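Local coordinates for protein beta-N-acetylhexosaminidase (Streptomyces plicatus, PDB 1JAK) that hydrolyses terminal N-acetylhexosamine residues from the non-reducing ends of glycans, as a family 20 glycoside hydrolase using substrate-assisted catalysis, at residues D300-L305 with L314-D319; L67-T72 with L76-H81. All coordinates share one frame; numbering follows the deposited sequence.

Contact 1 of 2, residues D300-L305 with L314-D319; sequences DVIGEL and LHIGGD. With IFG ((2R,3R,4S,5R)-2-acetamido-3,4-dihydroxy-5-hydroxymethyl-piperidine), chain F.
Leu-305 and Leu-314 meet methyl to methyl between helix 292-307 and strand 313-315: CD2 of Leu-305 lies 3.3 Å from CD2 of Leu-314, tighter than usual for two methyl carbons, and CG of Leu-305 is 3.7 Å from that same Leu-314 CD2. Both leucines start with CG anti to the backbone N (chi1 -178° in Leu-305, -166° in Leu-314), which carries each branched end to the interface of helix and strand, where the two side chains run obliquely across one another. A looser second contact lies one helical turn back. There CD1 of Ile-302, at the end of an extended chain, approaches CG2 of Ile-316 at 4.4 Å. The layer is completed by Pro-249 of strand 246-250, which touches both leucines, and by Ile-339 and Val-340 of helix 326-342.

His-315, between Leu-314 and Ile-316, has its CB directed away from the helix. ND1 of His-315 accepts the backbone N-H of Gly-317 at 3.1 Å, with the donor in the ring plane; NE2 bonds Gln-365, so both ring nitrogens are engaged and the ring's rotation is fixed. After Ile-316 the chain runs through Gly-317 and Gly-318, whose backbone angles suit glycine, to Asp-319. OD2 of Asp-319 accepts the acetamido N-H of the inhibitor (N2) at 2.7 Å in a fairly straight bond (163°), and CG of Asp-319 lies 3.6 Å from its methyl C8. This is the helix-on-strand packing of a TIM barrel, and the loop after strand 313-315 delivers Asp-319 to the ligand, consistent with the acidic residue that orients the 2-acetamido group in the substrate-assisted mechanism of family 20.

Contact 2 of 2, residues L67-T72 with L76-H81; sequences LLRPAT and LPVTAH
Arg-69 reaches from helix 55-72 across the turn and lies along Leu-76, the two side chains passing in opposite directions. Its CB begins with CG beside the backbone N (chi1 -75°), and from CG to NE the chain is extended, bringing the guanidinium level with the Leu-76 carbonyl. CG of Arg-69 rests against CD1 of Leu-76 at 3.9 Å, and NE of Arg-69 lies 4.0 Å from Leu-76 CB while donating to the backbone O of Arg-75. At the tip, NH2 of Arg-69 donates to Leu-76 O at 2.8 Å (155° at the hydrogen); the donor stands above the carbonyl plane, and the oxygen sits slightly off the guanidinium plane. NH1 has a long, weak ion pair with Asp-66.

Leu-76 fills the other side of the contact. CD1 of Leu-76 presses on CB of Leu-68 at 3.4 Å, a tight fit, and reaches OG1 of Thr-72 at 3.8 Å, crossing that side chain at about a right angle. OG1 of Thr-72 donates to Leu-68 O at 2.7 Å, so this carbonyl is gripped by both OG1 and the backbone N of Thr-72, and OG1 also accepts from the N-H of Tyr-74.

An alanine in place of Arg-69 would remove the NE and NH2 donors and probably leave the carbonyls of Arg-75 and Leu-76 without these partners and the flank of Leu-76 less covered. The contact thus ties the end of helix 55-72 to the turn that leads into strand 78-79 within a beta-alpha-beta unit: the arginine binds neutral backbone oxygens through its N-H groups, while its aliphatic part and Leu-68 pack against the leucine.

The two contacts belong to different parts of the chain, contact 2 to domain 2 of the family 20 enzyme and contact 1 to the catalytic domain. They lie on opposite sides of the chain's centre, 41 Å apart between centres and about 28 Å between nearest atoms, and do not touch. Both join a helix to the strand that follows it, yet contact 1 packs a helix on a strand of the parallel barrel sheet and contact 2 lies at the edge of a mixed sheet. Only contact 1 reaches the inhibitor, whose other hydrogen-bonding partners include Glu-320, Asp-401 and Tyr-399. Residues 67-72 and 76-81 contribute nothing to that pocket; their contact is local packing within domain 2.

Contact 1 of 2, residues D300-L305 with L314-D319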
ATOM      1  N   ASP A 300       9.805  22.448  11.635  1.00 12.09           N
ATOM      2  CA  ASP A 300      10.204  22.800  10.272  1.00 11.88           C
ATOM      3  C   ASP A 300       9.939  21.654   9.298  1.00 12.54           C
ATOM      4  O   ASP A 300       9.380  21.860   8.218  1.00 11.04           O
ATOM      5  CB  ASP A 300      11.694  23.165  10.198  1.00 12.83           C
ATOM      6  CG  ASP A 300      12.006  24.525  10.801  1.00 14.47           C
ATOM      7  OD1 ASP A 300      11.092  25.372  10.901  1.00 14.73           O
ATOM      8  OD2 ASP A 300      13.180  24.753  11.155  1.00 13.95           O
ATOM      9  N   VAL A 301      10.345  20.447   9.680  1.00 12.05           N
ATOM     10  CA  VAL A 301      10.158  19.283   8.821  1.00 12.08           C
ATOM     11  C   VAL A 301       8.689  18.927   8.596  1.00 11.89           C
ATOM     12  O   VAL A 301       8.265  18.727   7.457  1.00 11.14           O
ATOM     13  CB  VAL A 301      10.897  18.052   9.388  1.00 12.61           C
ATOM     14  CG1 VAL A 301      10.530  16.804   8.591  1.00 13.35           C
ATOM     15  CG2 VAL A 301      12.398  18.283   9.322  1.00 11.12           C
ATOM     16  N   ILE A 302       7.915  18.848   9.671  1.00 10.99           N
ATOM     17  CA  ILE A 302       6.503  18.510   9.545  1.00 11.13           C
ATOM     18  C   ILE A 302       5.761  19.578   8.742  1.00 11.80           C
ATOM     19  O   ILE A 302       4.860  19.267   7.956  1.00 11.92           O
ATOM     20  CB  ILE A 302       5.853  18.338  10.938  1.00 12.38           C
ATOM     21  CG1 ILE A 302       6.410  17.072  11.602  1.00 12.53           C
ATOM     22  CG2 ILE A 302       4.337  18.270  10.810  1.00 11.99           C
ATOM     23  CD1 ILE A 302       5.861  16.791  12.994  1.00 15.09           C
ATOM     24  N   GLY A 303       6.149  20.836   8.929  1.00 11.55           N
ATOM     25  CA  GLY A 303       5.502  21.910   8.195  1.00 12.03           C
ATOM     26  C   GLY A 303       5.747  21.799   6.701  1.00 12.73           C
ATOM     27  O   GLY A 303       4.821  21.943   5.894  1.00 12.32           O
ATOM     28  N   GLU A 304       6.996  21.542   6.321  1.00 12.45           N
ATOM     29  CA  GLU A 304       7.334  21.423   4.910  1.00 12.59           C
ATOM     30  C   GLU A 304       6.726  20.173   4.289  1.00 12.78           C
ATOM     31  O   GLU A 304       6.309  20.190   3.130  1.00 13.10           O
ATOM     32  CB  GLU A 304       8.858  21.433   4.716  1.00 13.53           C
ATOM     33  CG  GLU A 304       9.478  22.819   4.904  1.00 13.26           C
ATOM     34  CD  GLU A 304      10.886  22.934   4.346  1.00 13.74           C
ATOM     35  OE1 GLU A 304      11.151  22.360   3.266  1.00 14.22           O
ATOM     36  OE2 GLU A 304      11.725  23.619   4.970  1.00 11.64           O
ATOM     37  N   LEU A 305       6.662  19.091   5.058  1.00 11.90           N
ATOM     38  CA  LEU A 305       6.090  17.852   4.545  1.00 11.67           C
ATOM     39  C   LEU A 305       4.581  17.995   4.366  1.00 11.11           C
ATOM     40  O   LEU A 305       4.019  17.535   3.373  1.00 10.07           O
ATOM     41  CB  LEU A 305       6.395  16.687   5.490  1.00 13.36           C
ATOM     42  CG  LEU A 305       5.889  15.304   5.060  1.00 13.77           C
ATOM     43  CD1 LEU A 305       6.476  14.923   3.702  1.00 14.50           C
ATOM     44  CD2 LEU A 305       6.273  14.275   6.115  1.00 15.75           C
ATOM     45  N   LEU A 314      -0.473  12.234   8.295  1.00 10.00           N
ATOM     46  CA  LEU A 314       0.962  12.458   8.411  1.00 10.52           C
ATOM     47  C   LEU A 314       1.425  11.481   9.490  1.00  9.98           C
ATOM     48  O   LEU A 314       0.985  11.559  10.635  1.00  9.48           O
ATOM     49  CB  LEU A 314       1.250  13.904   8.824  1.00 13.77           C
ATOM     50  CG  LEU A 314       2.686  14.414   8.684  1.00 19.38           C
ATOM     51  CD1 LEU A 314       3.603  13.725   9.679  1.00 18.80           C
ATOM     52  CD2 LEU A 314       3.155  14.192   7.261  1.00 22.90           C
ATOM     53  N   HIS A 315       2.295  10.553   9.101  1.00  8.09           N
ATOM     54  CA  HIS A 315       2.817   9.512   9.989  1.00  7.51           C
ATOM     55  C   HIS A 315       4.098   9.998  10.677  1.00  7.21           C
ATOM     56  O   HIS A 315       5.049  10.391  10.002  1.00  6.82           O
ATOM     57  CB  HIS A 315       3.117   8.264   9.138  1.00  6.96           C
ATOM     58  CG  HIS A 315       3.034   6.961   9.876  1.00  7.31           C
ATOM     59  ND1 HIS A 315       3.750   6.699  11.025  1.00  6.03           N
ATOM     60  CD2 HIS A 315       2.375   5.815   9.575  1.00  7.87           C
ATOM     61  CE1 HIS A 315       3.539   5.449  11.398  1.00  6.86           C
ATOM     62  NE2 HIS A 315       2.709   4.890  10.534  1.00  7.67           N
ATOM     63  N   ILE A 316       4.125   9.979  12.011  1.00  7.38           N
ATOM     64  CA  ILE A 316       5.318  10.414  12.737  1.00  8.51           C
ATOM     65  C   ILE A 316       6.103   9.244  13.335  1.00  9.20           C
ATOM     66  O   ILE A 316       7.028   9.443  14.119  1.00  8.78           O
ATOM     67  CB  ILE A 316       4.979  11.434  13.863  1.00  9.23           C
ATOM     68  CG1 ILE A 316       4.022  10.817  14.882  1.00  8.52           C
ATOM     69  CG2 ILE A 316       4.385  12.697  13.249  1.00 10.08           C
ATOM     70  CD1 ILE A 316       3.715  11.731  16.060  1.00 10.82           C
ATOM     71  N   GLY A 317       5.735   8.023  12.952  1.00  8.45           N
ATOM     72  CA  GLY A 317       6.441   6.848  13.441  1.00  7.68           C
ATOM     73  C   GLY A 317       6.288   6.590  14.929  1.00  7.60           C
ATOM     74  O   GLY A 317       5.173   6.417  15.417  1.00  8.33           O
ATOM     75  N   GLY A 318       7.412   6.543  15.643  1.00  7.21           N
ATOM     76  CA  GLY A 318       7.369   6.308  17.081  1.00  6.37           C
ATOM     77  C   GLY A 318       7.806   4.916  17.503  1.00  8.13           C
ATOM     78  O   GLY A 318       7.782   4.575  18.688  1.00  7.81           O
ATOM     79  N   ASP A 319       8.224   4.116  16.529  1.00  7.41           N
ATOM     80  CA  ASP A 319       8.655   2.748  16.778  1.00  6.31           C
ATOM     81  C   ASP A 319      10.108   2.634  17.209  1.00  6.64           C
ATOM     82  O   ASP A 319      10.951   3.459  16.850  1.00  6.22           O
ATOM     83  CB  ASP A 319       8.500   1.919  15.508  1.00  6.58           C
ATOM     84  CG  ASP A 319       9.379   2.438  14.381  1.00  6.06           C
ATOM     85  OD1 ASP A 319       9.215   3.618  14.014  1.00  7.53           O
ATOM     86  OD2 ASP A 319      10.239   1.683  13.873  1.00  6.51           O
TER
HETATM   87  N1  IFG F 601      10.955  -3.050  12.690  1.00  7.82           N
HETATM   88  C2  IFG F 601      11.205  -1.648  12.267  1.00  7.93           C
HETATM   89  C3  IFG F 601      11.414  -1.431  10.714  1.00  7.19           C
HETATM   90  C4  IFG F 601      12.223  -2.554  10.031  1.00  7.77           C
HETATM   91  C5  IFG F 601      11.585  -3.898  10.391  1.00  7.32           C
HETATM   92  C6  IFG F 601      12.234  -5.123   9.755  1.00  7.71           C
HETATM   93  C7  IFG F 601       8.805  -1.137  12.464  1.00  7.39           C
HETATM   94  C8  IFG F 601       7.607  -0.315  12.862  1.00  6.95           C
HETATM   95  C9  IFG F 601      11.542  -4.147  11.905  1.00  6.67           C
HETATM   96  N2  IFG F 601      10.098  -0.786  12.737  1.00  6.65           N
HETATM   97  O7  IFG F 601       8.575  -2.184  11.875  1.00  6.85           O
HETATM   98  O3  IFG F 601      12.060  -0.183  10.497  1.00  6.78           O
HETATM   99  O4  IFG F 601      13.559  -2.523  10.529  1.00  9.48           O
HETATM  100  O6  IFG F 601      11.330  -6.222   9.710  1.00  6.35           O

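Contact 2 of 2, residues L67-T72 with L76-H81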
ATOM      1  N   LEU A  67      -4.010   0.170 -20.479  1.00 11.54           N
ATOM      2  CA  LEU A  67      -3.747  -1.176 -19.976  1.00 13.63           C
ATOM      3  C   LEU A  67      -4.013  -2.246 -21.026  1.00 13.91           C
ATOM      4  O   LEU A  67      -3.332  -3.271 -21.059  1.00 14.90           O
ATOM      5  CB  LEU A  67      -4.626  -1.492 -18.759  1.00 14.36           C
ATOM      6  CG  LEU A  67      -4.349  -0.853 -17.401  1.00 16.14           C
ATOM      7  CD1 LEU A  67      -5.431  -1.288 -16.423  1.00 15.98           C
ATOM      8  CD2 LEU A  67      -2.977  -1.275 -16.899  1.00 15.51           C
ATOM      9  N   LEU A  68      -4.997  -2.006 -21.885  1.00 12.32           N
ATOM     10  CA  LEU A  68      -5.383  -2.993 -22.889  1.00 13.40           C
ATOM     11  C   LEU A  68      -4.750  -2.895 -24.275  1.00 14.74           C
ATOM     12  O   LEU A  68      -4.588  -3.911 -24.954  1.00 14.18           O
ATOM     13  CB  LEU A  68      -6.906  -2.978 -23.057  1.00 13.25           C
ATOM     14  CG  LEU A  68      -7.758  -3.209 -21.806  1.00 13.30           C
ATOM     15  CD1 LEU A  68      -9.235  -3.189 -22.184  1.00 14.24           C
ATOM     16  CD2 LEU A  68      -7.388  -4.535 -21.172  1.00 15.68           C
ATOM     17  N   ARG A  69      -4.393  -1.690 -24.697  1.00 16.26           N
ATOM     18  CA  ARG A  69      -3.832  -1.501 -26.032  1.00 16.83           C
ATOM     19  C   ARG A  69      -2.630  -2.359 -26.435  1.00 17.41           C
ATOM     20  O   ARG A  69      -2.617  -2.923 -27.530  1.00 19.23           O
ATOM     21  CB  ARG A  69      -3.531  -0.014 -26.260  1.00 17.96           C
ATOM     22  CG  ARG A  69      -4.801   0.813 -26.503  1.00 20.55           C
ATOM     23  CD  ARG A  69      -4.540   2.317 -26.506  1.00 21.23           C
ATOM     24  NE  ARG A  69      -5.788   3.072 -26.628  1.00 22.24           N
ATOM     25  CZ  ARG A  69      -5.936   4.340 -26.257  1.00 22.71           C
ATOM     26  NH1 ARG A  69      -4.912   5.000 -25.734  1.00 25.97           N
ATOM     27  NH2 ARG A  69      -7.109   4.950 -26.405  1.00 22.25           N
ATOM     28  N   PRO A  70      -1.614  -2.483 -25.567  1.00 17.91           N
ATOM     29  CA  PRO A  70      -0.441  -3.293 -25.921  1.00 18.16           C
ATOM     30  C   PRO A  70      -0.726  -4.756 -26.273  1.00 18.30           C
ATOM     31  O   PRO A  70      -0.325  -5.236 -27.338  1.00 19.20           O
ATOM     32  CB  PRO A  70       0.450  -3.163 -24.692  1.00 18.94           C
ATOM     33  CG  PRO A  70       0.099  -1.795 -24.168  1.00 18.60           C
ATOM     34  CD  PRO A  70      -1.401  -1.798 -24.279  1.00 17.39           C
ATOM     35  N   ALA A  71      -1.416  -5.461 -25.380  1.00 15.25           N
ATOM     36  CA  ALA A  71      -1.725  -6.871 -25.601  1.00 14.95           C
ATOM     37  C   ALA A  71      -2.789  -7.129 -26.662  1.00 15.44           C
ATOM     38  O   ALA A  71      -2.734  -8.142 -27.361  1.00 15.84           O
ATOM     39  CB  ALA A  71      -2.135  -7.529 -24.278  1.00 13.47           C
ATOM     40  N   THR A  72      -3.762  -6.231 -26.784  1.00 15.85           N
ATOM     41  CA  THR A  72      -4.814  -6.407 -27.779  1.00 15.79           C
ATOM     42  C   THR A  72      -4.375  -5.855 -29.124  1.00 17.18           C
ATOM     43  O   THR A  72      -4.704  -6.415 -30.170  1.00 18.31           O
ATOM     44  CB  THR A  72      -6.112  -5.670 -27.393  1.00 15.81           C
ATOM     45  OG1 THR A  72      -5.854  -4.259 -27.321  1.00 13.80           O
ATOM     46  CG2 THR A  72      -6.642  -6.170 -26.054  1.00 12.93           C
ATOM     47  N   LEU A  76      -8.985   1.066 -29.305  1.00 14.15           N
ATOM     48  CA  LEU A  76      -9.696   1.330 -28.056  1.00 14.22           C
ATOM     49  C   LEU A  76      -9.854   2.816 -27.762  1.00 13.65           C
ATOM     50  O   LEU A  76      -9.368   3.319 -26.749  1.00 14.47           O
ATOM     51  CB  LEU A  76      -8.970   0.651 -26.891  1.00 15.32           C
ATOM     52  CG  LEU A  76      -8.990  -0.879 -26.925  1.00 16.70           C
ATOM     53  CD1 LEU A  76      -7.991  -1.427 -25.919  1.00 18.62           C
ATOM     54  CD2 LEU A  76     -10.394  -1.379 -26.627  1.00 16.03           C
ATOM     55  N   PRO A  77     -10.551   3.544 -28.646  1.00 12.96           N
ATOM     56  CA  PRO A  77     -10.743   4.979 -28.428  1.00 12.19           C
ATOM     57  C   PRO A  77     -11.637   5.241 -27.218  1.00 12.36           C
ATOM     58  O   PRO A  77     -12.547   4.462 -26.933  1.00 11.28           O
ATOM     59  CB  PRO A  77     -11.390   5.434 -29.731  1.00 13.22           C
ATOM     60  CG  PRO A  77     -12.228   4.251 -30.101  1.00 12.95           C
ATOM     61  CD  PRO A  77     -11.296   3.086 -29.833  1.00 13.07           C
ATOM     62  N   VAL A  78     -11.358   6.328 -26.506  1.00 11.74           N
ATOM     63  CA  VAL A  78     -12.147   6.715 -25.338  1.00 12.55           C
ATOM     64  C   VAL A  78     -13.016   7.889 -25.782  1.00 13.83           C
ATOM     65  O   VAL A  78     -12.505   8.935 -26.183  1.00 13.95           O
ATOM     66  CB  VAL A  78     -11.236   7.136 -24.166  1.00 13.53           C
ATOM     67  CG1 VAL A  78     -12.077   7.589 -22.974  1.00 14.33           C
ATOM     68  CG2 VAL A  78     -10.351   5.966 -23.768  1.00 12.61           C
ATOM     69  N   THR A  79     -14.329   7.704 -25.713  1.00 14.07           N
ATOM     70  CA  THR A  79     -15.273   8.721 -26.159  1.00 16.80           C
ATOM     71  C   THR A  79     -16.440   8.936 -25.202  1.00 16.29           C
ATOM     72  O   THR A  79     -16.803   8.046 -24.433  1.00 15.36           O
ATOM     73  CB  THR A  79     -15.841   8.333 -27.543  1.00 17.37           C
ATOM     74  OG1 THR A  79     -16.900   9.224 -27.903  1.00 21.64           O
ATOM     75  CG2 THR A  79     -16.370   6.902 -27.515  1.00 20.43           C
ATOM     76  N   ALA A  80     -17.030  10.126 -25.267  1.00 17.59           N
ATOM     77  CA  ALA A  80     -18.166  10.476 -24.425  1.00 19.02           C
ATOM     78  C   ALA A  80     -19.463  10.442 -25.236  1.00 21.32           C
ATOM     79  O   ALA A  80     -20.458  11.062 -24.862  1.00 21.28           O
ATOM     80  CB  ALA A  80     -17.962  11.860 -23.820  1.00 19.10           C
ATOM     81  N   HIS A  81     -19.440   9.718 -26.352  1.00 23.36           N
ATOM     82  CA  HIS A  81     -20.617   9.594 -27.208  1.00 25.99           C
ATOM     83  C   HIS A  81     -20.711   8.186 -27.791  1.00 25.32           C
ATOM     84  O   HIS A  81     -19.704   7.488 -27.910  1.00 24.06           O
ATOM     85  CB  HIS A  81     -20.565  10.622 -28.343  1.00 29.25           C
ATOM     86  CG  HIS A  81     -20.439  12.037 -27.870  1.00 33.48           C
ATOM     87  ND1 HIS A  81     -19.224  12.673 -27.742  1.00 35.51           N
ATOM     88  CD2 HIS A  81     -21.375  12.927 -27.460  1.00 35.16           C
ATOM     89  CE1 HIS A  81     -19.415  13.895 -27.275  1.00 35.99           C
ATOM     90  NE2 HIS A  81     -20.711  14.073 -27.095  1.00 36.66           N
TER